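Polyketide biosynthesis cytochrome P450 PksS (PDB 4YZR) is a heme-containing cytochrome P450 monooxygenase that acts on dihydrobacillaene in the biosynthesis of the antibiotic polyketide bacillaene. Local coordinates at residues L370-P382 / L393-K405. Residues are numbered along the deposited sequence; the frame is centred on the assembly and turned at random.
Sequences LKRFPDIELAVAP and LRGLESLPVSLSK
Glu377 and Ser402 form an antiparallel hydrogen-bonded pair, each satisfying both the N-H and the carbonyl of the other. Glu377 N donates to Ser402 O at 3.0 Å, in the carbonyl plane. Ser402 N returns a bond to Glu377 O at 2.8 Å, almost in line with the carbonyl (161°). A third bond runs from Ala379 N to Pro400 O at 2.9 Å, with the donor tilted 35° from the carbonyl plane.

Next to this pair two waters bridge the segments. One accepts from Asp375 N and donates to Leu403 O at 2.6 Å. The other donates to Asp375 O and is hydrogen-bonded to Ser402 OG. The beta turn from Phe373 to Ile376 is closed by Ile376 N bonding to Phe373 O.

Apolar groups flank this ladder. Leu403 CG is anti to the carbonyl carbon (chi1 -59°), which sets CD2 over one face of the Phe373 ring, 4.0 Å from its centroid, in a CH-pi contact; Arg372 CG lies over the opposite face. Further along, Leu378 CD1 meets Leu399 CD1 at 3.5 Å, the side chains crossing at about a right angle, and Val380 CG1 lies against the Pro400 ring.

Strand 377-378 follows helix 355-372 through the turn. Strand 400-402, near the C-terminus, lies between it and strand 138-140, consistent with sheet β3 of the P450 fold. Helix 228-259 touches Leu378 and Val401; helix 141-146 packs on Leu399 and Val401.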
ATOM      1  N   LEU A 370       9.725 -19.718   0.472  1.00 13.61           N
ATOM      2  CA  LEU A 370      10.391 -20.513   1.576  1.00 15.68           C
ATOM      3  C   LEU A 370      10.331 -21.974   1.228  1.00 16.38           C
ATOM      4  O   LEU A 370      11.339 -22.727   1.628  1.00 18.73           O
ATOM      5  CB  LEU A 370       9.791 -20.265   2.912  1.00 15.72           C
ATOM      6  CG  LEU A 370       9.947 -18.882   3.431  1.00 18.39           C
ATOM      7  CD1 LEU A 370       9.152 -18.794   4.725  1.00 20.95           C
ATOM      8  CD2 LEU A 370      11.390 -18.543   3.617  1.00 23.37           C
ATOM      9  N   LYS A 371       9.383 -22.451   0.486  1.00 14.57           N
ATOM     10  CA  LYS A 371       9.276 -23.885   0.055  1.00 14.60           C
ATOM     11  C   LYS A 371      10.316 -24.090  -0.981  1.00 17.38           C
ATOM     12  O   LYS A 371      11.061 -25.148  -0.969  1.00 17.98           O
ATOM     13  CB  LYS A 371       7.909 -24.204  -0.490  1.00 16.14           C
ATOM     14  CG  LYS A 371       7.762 -25.653  -0.920  1.00 20.27           C
ATOM     15  CD  LYS A 371       6.350 -26.013  -1.319  1.00 25.40           C
ATOM     16  CE  LYS A 371       6.331 -27.516  -1.604  1.00 30.78           C
ATOM     17  NZ  LYS A 371       5.007 -27.868  -2.161  1.00 39.09           N
ATOM     18  N   ARG A 372      10.466 -23.195  -1.955  1.00 15.32           N
ATOM     19  CA  ARG A 372      11.382 -23.423  -3.052  1.00 16.23           C
ATOM     20  C   ARG A 372      12.786 -23.245  -2.579  1.00 16.24           C
ATOM     21  O   ARG A 372      13.702 -24.019  -3.075  1.00 17.72           O
ATOM     22  CB  ARG A 372      11.125 -22.511  -4.246  1.00 16.34           C
ATOM     23  CG  ARG A 372      11.934 -22.945  -5.428  1.00 17.75           C
ATOM     24  CD  ARG A 372      11.315 -24.192  -6.131  1.00 19.53           C
ATOM     25  NE  ARG A 372      10.018 -23.929  -6.712  1.00 19.74           N
ATOM     26  CZ  ARG A 372       9.799 -23.586  -7.978  1.00 17.17           C
ATOM     27  NH1 ARG A 372      10.798 -23.419  -8.820  1.00 20.80           N
ATOM     28  NH2 ARG A 372       8.593 -23.236  -8.403  1.00 19.66           N
ATOM     29  N   PHE A 373      13.093 -22.283  -1.750  1.00 14.77           N
ATOM     30  CA  PHE A 373      14.417 -21.932  -1.375  1.00 15.81           C
ATOM     31  C   PHE A 373      14.561 -21.967   0.112  1.00 16.91           C
ATOM     32  O   PHE A 373      14.746 -20.945   0.712  1.00 16.60           O
ATOM     33  CB  PHE A 373      14.828 -20.578  -1.971  1.00 15.40           C
ATOM     34  CG  PHE A 373      14.748 -20.521  -3.433  1.00 14.93           C
ATOM     35  CD1 PHE A 373      15.646 -21.269  -4.203  1.00 15.78           C
ATOM     36  CD2 PHE A 373      13.776 -19.740  -4.108  1.00 14.86           C
ATOM     37  CE1 PHE A 373      15.604 -21.248  -5.578  1.00 16.07           C
ATOM     38  CE2 PHE A 373      13.751 -19.674  -5.437  1.00 15.12           C
ATOM     39  CZ  PHE A 373      14.644 -20.452  -6.244  1.00 15.63           C
ATOM     40  N   PRO A 374      14.607 -23.157   0.722  1.00 19.01           N
ATOM     41  CA  PRO A 374      14.701 -23.251   2.187  1.00 20.21           C
ATOM     42  C   PRO A 374      15.960 -22.659   2.739  1.00 20.15           C
ATOM     43  O   PRO A 374      15.976 -22.262   3.911  1.00 23.66           O
ATOM     44  CB  PRO A 374      14.693 -24.764   2.485  1.00 22.38           C
ATOM     45  CG  PRO A 374      15.063 -25.399   1.252  1.00 21.63           C
ATOM     46  CD  PRO A 374      14.570 -24.498   0.098  1.00 19.38           C
ATOM     47  N   ASP A 375      16.997 -22.575   1.941  1.00 20.53           N
ATOM     48  CA  ASP A 375      18.294 -22.027   2.374  1.00 20.42           C
ATOM     49  C   ASP A 375      18.537 -20.547   2.088  1.00 17.90           C
ATOM     50  O   ASP A 375      19.598 -19.980   2.212  1.00 19.27           O
ATOM     51  CB  ASP A 375      19.465 -22.867   1.814  1.00 22.94           C
ATOM     52  CG  ASP A 375      19.441 -24.317   2.290  1.00 29.37           C
ATOM     53  OD1 ASP A 375      18.998 -24.564   3.404  1.00 32.86           O
ATOM     54  OD2 ASP A 375      19.823 -25.170   1.501  1.00 41.21           O
ATOM     55  N   ILE A 376      17.437 -19.905   1.655  1.00 16.87           N
ATOM     56  CA  ILE A 376      17.569 -18.486   1.319  1.00 16.80           C
ATOM     57  C   ILE A 376      18.161 -17.642   2.479  1.00 15.91           C
ATOM     58  O   ILE A 376      17.826 -17.860   3.669  1.00 17.08           O
ATOM     59  CB  ILE A 376      16.210 -17.913   0.882  1.00 15.87           C
ATOM     60  CG1 ILE A 376      16.339 -16.502   0.377  1.00 15.00           C
ATOM     61  CG2 ILE A 376      15.208 -18.032   2.022  1.00 16.56           C
ATOM     62  CD1 ILE A 376      15.042 -15.958  -0.273  1.00 16.76           C
ATOM     63  N   GLU A 377      19.028 -16.698   2.131  1.00 15.12           N
ATOM     64  CA  GLU A 377      19.736 -15.858   3.099  1.00 16.88           C
ATOM     65  C   GLU A 377      20.024 -14.502   2.513  1.00 15.69           C
ATOM     66  O   GLU A 377      20.233 -14.342   1.342  1.00 15.07           O
ATOM     67  CB  GLU A 377      21.081 -16.572   3.496  1.00 23.10           C
ATOM     68  CG  GLU A 377      21.976 -15.901   4.490  1.00 31.48           C
ATOM     69  CD  GLU A 377      23.237 -16.758   4.683  1.00 41.77           C
ATOM     70  OE1 GLU A 377      23.436 -17.299   5.809  1.00 48.31           O
ATOM     71  OE2 GLU A 377      23.994 -16.917   3.699  1.00 44.28           O
ATOM     72  N   LEU A 378      20.006 -13.500   3.382  1.00 16.20           N
ATOM     73  CA  LEU A 378      20.319 -12.153   2.978  1.00 17.91           C
ATOM     74  C   LEU A 378      21.732 -11.997   2.440  1.00 19.28           C
ATOM     75  O   LEU A 378      22.654 -12.684   3.007  1.00 23.93           O
ATOM     76  CB  LEU A 378      20.027 -11.228   4.182  1.00 22.77           C
ATOM     77  CG  LEU A 378      19.813  -9.770   4.007  1.00 25.96           C
ATOM     78  CD1 LEU A 378      18.673  -9.489   3.055  1.00 22.57           C
ATOM     79  CD2 LEU A 378      19.532  -9.206   5.400  1.00 25.56           C
ATOM     80  N   ALA A 379      21.995 -11.314   1.365  1.00 17.12           N
ATOM     81  CA  ALA A 379      23.336 -11.192   0.749  1.00 19.12           C
ATOM     82  C   ALA A 379      23.642  -9.701   0.631  1.00 20.50           C
ATOM     83  O   ALA A 379      24.254  -9.257  -0.310  1.00 22.82           O
ATOM     84  CB  ALA A 379      23.339 -11.821  -0.614  1.00 19.42           C
ATOM     85  N   VAL A 380      23.223  -8.909   1.622  1.00 19.80           N
ATOM     86  CA  VAL A 380      23.510  -7.442   1.714  1.00 21.05           C
ATOM     87  C   VAL A 380      23.632  -7.146   3.179  1.00 20.32           C
ATOM     88  O   VAL A 380      22.881  -7.661   4.000  1.00 21.82           O
ATOM     89  CB  VAL A 380      22.371  -6.610   1.078  1.00 21.73           C
ATOM     90  CG1 VAL A 380      21.021  -6.922   1.667  1.00 21.82           C
ATOM     91  CG2 VAL A 380      22.662  -5.126   1.130  1.00 23.71           C
ATOM     92  N   ALA A 381      24.687  -6.407   3.548  1.00 23.94           N
ATOM     93  CA  ALA A 381      24.855  -5.988   4.928  1.00 27.67           C
ATOM     94  C   ALA A 381      23.805  -4.931   5.321  1.00 24.30           C
ATOM     95  O   ALA A 381      23.410  -4.117   4.498  1.00 23.54           O
ATOM     96  CB  ALA A 381      26.253  -5.405   5.134  1.00 26.64           C
ATOM     97  N   PRO A 382      23.453  -4.869   6.603  1.00 26.74           N
ATOM     98  CA  PRO A 382      22.440  -3.865   7.054  1.00 26.33           C
ATOM     99  C   PRO A 382      22.660  -2.422   6.621  1.00 27.46           C
ATOM    100  O   PRO A 382      21.725  -1.741   6.192  1.00 27.90           O
ATOM    101  CB  PRO A 382      22.564  -3.975   8.601  1.00 28.91           C
ATOM    102  CG  PRO A 382      22.903  -5.392   8.797  1.00 30.69           C
ATOM    103  CD  PRO A 382      23.833  -5.786   7.714  1.00 29.25           C
ATOM    104  N   LEU A 393       5.519   5.608   1.533  1.00 11.11           N
ATOM    105  CA  LEU A 393       5.646   4.186   1.179  1.00 11.53           C
ATOM    106  C   LEU A 393       7.036   3.665   1.434  1.00 13.02           C
ATOM    107  O   LEU A 393       7.989   4.073   0.624  1.00 16.83           O
ATOM    108  CB  LEU A 393       5.290   4.014  -0.259  1.00 13.55           C
ATOM    109  CG  LEU A 393       4.019   4.681  -0.794  1.00 14.78           C
ATOM    110  CD1 LEU A 393       3.802   4.448  -2.314  1.00 18.18           C
ATOM    111  CD2 LEU A 393       2.845   4.266   0.074  1.00 14.37           C
ATOM    112  N   ARG A 394       7.231   2.758   2.336  1.00 10.46           N
ATOM    113  CA  ARG A 394       8.528   2.268   2.760  1.00  9.90           C
ATOM    114  C   ARG A 394       8.855   1.045   1.962  1.00 10.49           C
ATOM    115  O   ARG A 394       8.329  -0.027   2.220  1.00 11.77           O
ATOM    116  CB  ARG A 394       8.544   2.062   4.236  1.00 10.55           C
ATOM    117  CG  ARG A 394       9.859   1.662   4.858  1.00 11.52           C
ATOM    118  CD  ARG A 394      10.942   2.592   4.474  1.00 11.42           C
ATOM    119  NE  ARG A 394      12.151   2.307   5.196  1.00 11.85           N
ATOM    120  CZ  ARG A 394      13.268   3.066   5.090  1.00 12.07           C
ATOM    121  NH1 ARG A 394      13.253   4.140   4.320  1.00 13.19           N
ATOM    122  NH2 ARG A 394      14.314   2.733   5.821  1.00 13.47           N
ATOM    123  N   GLY A 395       9.728   1.183   0.983  1.00 10.47           N
ATOM    124  CA  GLY A 395       9.997   0.117   0.020  1.00 10.10           C
ATOM    125  C   GLY A 395      11.455   0.029  -0.404  1.00 10.24           C
ATOM    126  O   GLY A 395      12.124   1.039  -0.532  1.00 10.95           O
ATOM    127  N   LEU A 396      11.867  -1.187  -0.681  1.00 10.86           N
ATOM    128  CA  LEU A 396      13.260  -1.456  -1.095  1.00 10.60           C
ATOM    129  C   LEU A 396      13.481  -1.149  -2.520  1.00 10.85           C
ATOM    130  O   LEU A 396      12.661  -1.391  -3.361  1.00 11.90           O
ATOM    131  CB  LEU A 396      13.543  -2.933  -0.818  1.00 10.51           C
ATOM    132  CG  LEU A 396      13.641  -3.317   0.608  1.00 10.64           C
ATOM    133  CD1 LEU A 396      13.354  -4.799   0.843  1.00 12.00           C
ATOM    134  CD2 LEU A 396      14.912  -2.879   1.298  1.00 12.18           C
ATOM    135  N   GLU A 397      14.692  -0.669  -2.811  1.00 12.50           N
ATOM    136  CA  GLU A 397      15.116  -0.589  -4.205  1.00 14.34           C
ATOM    137  C   GLU A 397      15.575  -1.931  -4.772  1.00 13.10           C
ATOM    138  O   GLU A 397      15.292  -2.221  -5.903  1.00 15.50           O
ATOM    139  CB  GLU A 397      16.292   0.434  -4.229  1.00 20.19           C
ATOM    140  CG  GLU A 397      16.953   0.868  -5.508  1.00 28.29           C
ATOM    141  CD  GLU A 397      18.037   1.934  -5.152  1.00 35.72           C
ATOM    142  OE1 GLU A 397      19.262   1.630  -5.061  1.00 42.05           O
ATOM    143  OE2 GLU A 397      17.663   3.101  -4.838  1.00 44.21           O
ATOM    144  N   SER A 398      16.237  -2.685  -3.923  1.00 12.80           N
ATOM    145  CA  SER A 398      16.740  -4.024  -4.276  1.00 13.61           C
ATOM    146  C   SER A 398      16.888  -4.793  -3.027  1.00 12.10           C
ATOM    147  O   SER A 398      16.940  -4.301  -1.892  1.00 12.59           O
ATOM    148  CB  SER A 398      18.091  -3.904  -5.021  1.00 15.78           C
ATOM    149  OG  SER A 398      19.002  -3.297  -4.197  1.00 21.76           O
ATOM    150  N   LEU A 399      16.973  -6.121  -3.184  1.00 11.36           N
ATOM    151  CA  LEU A 399      17.058  -7.050  -2.073  1.00 12.80           C
ATOM    152  C   LEU A 399      17.887  -8.289  -2.485  1.00 12.87           C
ATOM    153  O   LEU A 399      17.321  -9.311  -2.849  1.00 12.48           O
ATOM    154  CB  LEU A 399      15.712  -7.481  -1.515  1.00 14.58           C
ATOM    155  CG  LEU A 399      15.700  -8.403  -0.299  1.00 15.57           C
ATOM    156  CD1 LEU A 399      16.507  -7.877   0.797  1.00 17.44           C
ATOM    157  CD2 LEU A 399      14.273  -8.653   0.224  1.00 16.02           C
ATOM    158  N   PRO A 400      19.253  -8.108  -2.436  1.00 12.90           N
ATOM    159  CA  PRO A 400      20.087  -9.255  -2.811  1.00 13.45           C
ATOM    160  C   PRO A 400      20.038 -10.384  -1.855  1.00 12.36           C
ATOM    161  O   PRO A 400      20.214 -10.149  -0.671  1.00 13.21           O
ATOM    162  CB  PRO A 400      21.479  -8.603  -2.906  1.00 16.14           C
ATOM    163  CG  PRO A 400      21.359  -7.133  -2.825  1.00 17.33           C
ATOM    164  CD  PRO A 400      20.026  -6.907  -2.145  1.00 14.56           C
ATOM    165  N   VAL A 401      19.856 -11.631  -2.298  1.00 12.17           N
ATOM    166  CA  VAL A 401      19.838 -12.787  -1.509  1.00 12.64           C
ATOM    167  C   VAL A 401      20.688 -13.886  -2.189  1.00 14.34           C
ATOM    168  O   VAL A 401      20.916 -13.874  -3.366  1.00 14.16           O
ATOM    169  CB  VAL A 401      18.385 -13.366  -1.286  1.00 12.71           C
ATOM    170  CG1 VAL A 401      17.515 -12.302  -0.585  1.00 13.37           C
ATOM    171  CG2 VAL A 401      17.709 -13.774  -2.520  1.00 13.06           C
ATOM    172  N   SER A 402      21.102 -14.806  -1.296  1.00 13.90           N
ATOM    173  CA  SER A 402      21.668 -16.108  -1.758  1.00 15.09           C
ATOM    174  C   SER A 402      20.551 -17.076  -1.687  1.00 16.12           C
ATOM    175  O   SER A 402      19.809 -17.131  -0.692  1.00 16.02           O
ATOM    176  CB  SER A 402      22.791 -16.457  -0.803  1.00 17.25           C
ATOM    177  OG  SER A 402      23.173 -17.791  -1.083  1.00 24.27           O
ATOM    178  N   LEU A 403      20.335 -17.853  -2.727  1.00 15.88           N
ATOM    179  CA  LEU A 403      19.285 -18.843  -2.781  1.00 16.65           C
ATOM    180  C   LEU A 403      19.728 -20.234  -2.394  1.00 20.00           C
ATOM    181  O   LEU A 403      18.902 -20.995  -1.933  1.00 25.48           O
ATOM    182  CB  LEU A 403      18.656 -18.887  -4.171  1.00 18.09           C
ATOM    183  CG  LEU A 403      18.014 -17.631  -4.725  1.00 17.34           C
ATOM    184  CD1 LEU A 403      17.620 -17.756  -6.160  1.00 16.60           C
ATOM    185  CD2 LEU A 403      16.791 -17.163  -3.900  1.00 16.84           C
ATOM    186  N   SER A 404      20.942 -20.606  -2.778  1.00 21.16           N
ATOM    187  CA  SER A 404      21.540 -21.974  -2.667  1.00 24.93           C
ATOM    188  C   SER A 404      23.045 -21.830  -2.814  1.00 21.92           C
ATOM    189  O   SER A 404      23.559 -20.798  -3.055  1.00 20.86           O
ATOM    190  CB  SER A 404      20.920 -22.856  -3.762  1.00 27.62           C
ATOM    191  OG  SER A 404      21.386 -22.505  -5.060  1.00 25.34           O
ATOM    192  N   LYS A 405      23.879 -22.892  -2.634  1.00 28.23           N
ATOM    193  CA  LYS A 405      25.362 -22.793  -2.828  1.00 28.72           C
ATOM    194  C   LYS A 405      25.953 -22.402  -4.252  1.00 27.25           C
ATOM    195  O   LYS A 405      25.431 -22.760  -5.371  1.00 21.32           O
ATOM    196  CB  LYS A 405      25.989 -24.154  -2.434  1.00 28.59           C
ATOM    197  CG  LYS A 405      25.847 -24.504  -0.959  1.00 28.54           C
ATOM    198  CD  LYS A 405      26.272 -25.993  -0.781  1.00 31.69           C
ATOM    199  CE  LYS A 405      26.434 -26.329   0.672  1.00 37.79           C
ATOM    200  NZ  LYS A 405      25.294 -25.784   1.476  1.00 43.84           N
TER
HETATM  201  O   HOH W   1      17.505 -22.934  -0.857  1.00 20.22           O
HETATM  202  O   HOH W   2      21.876 -19.737   0.445  1.00 29.09           O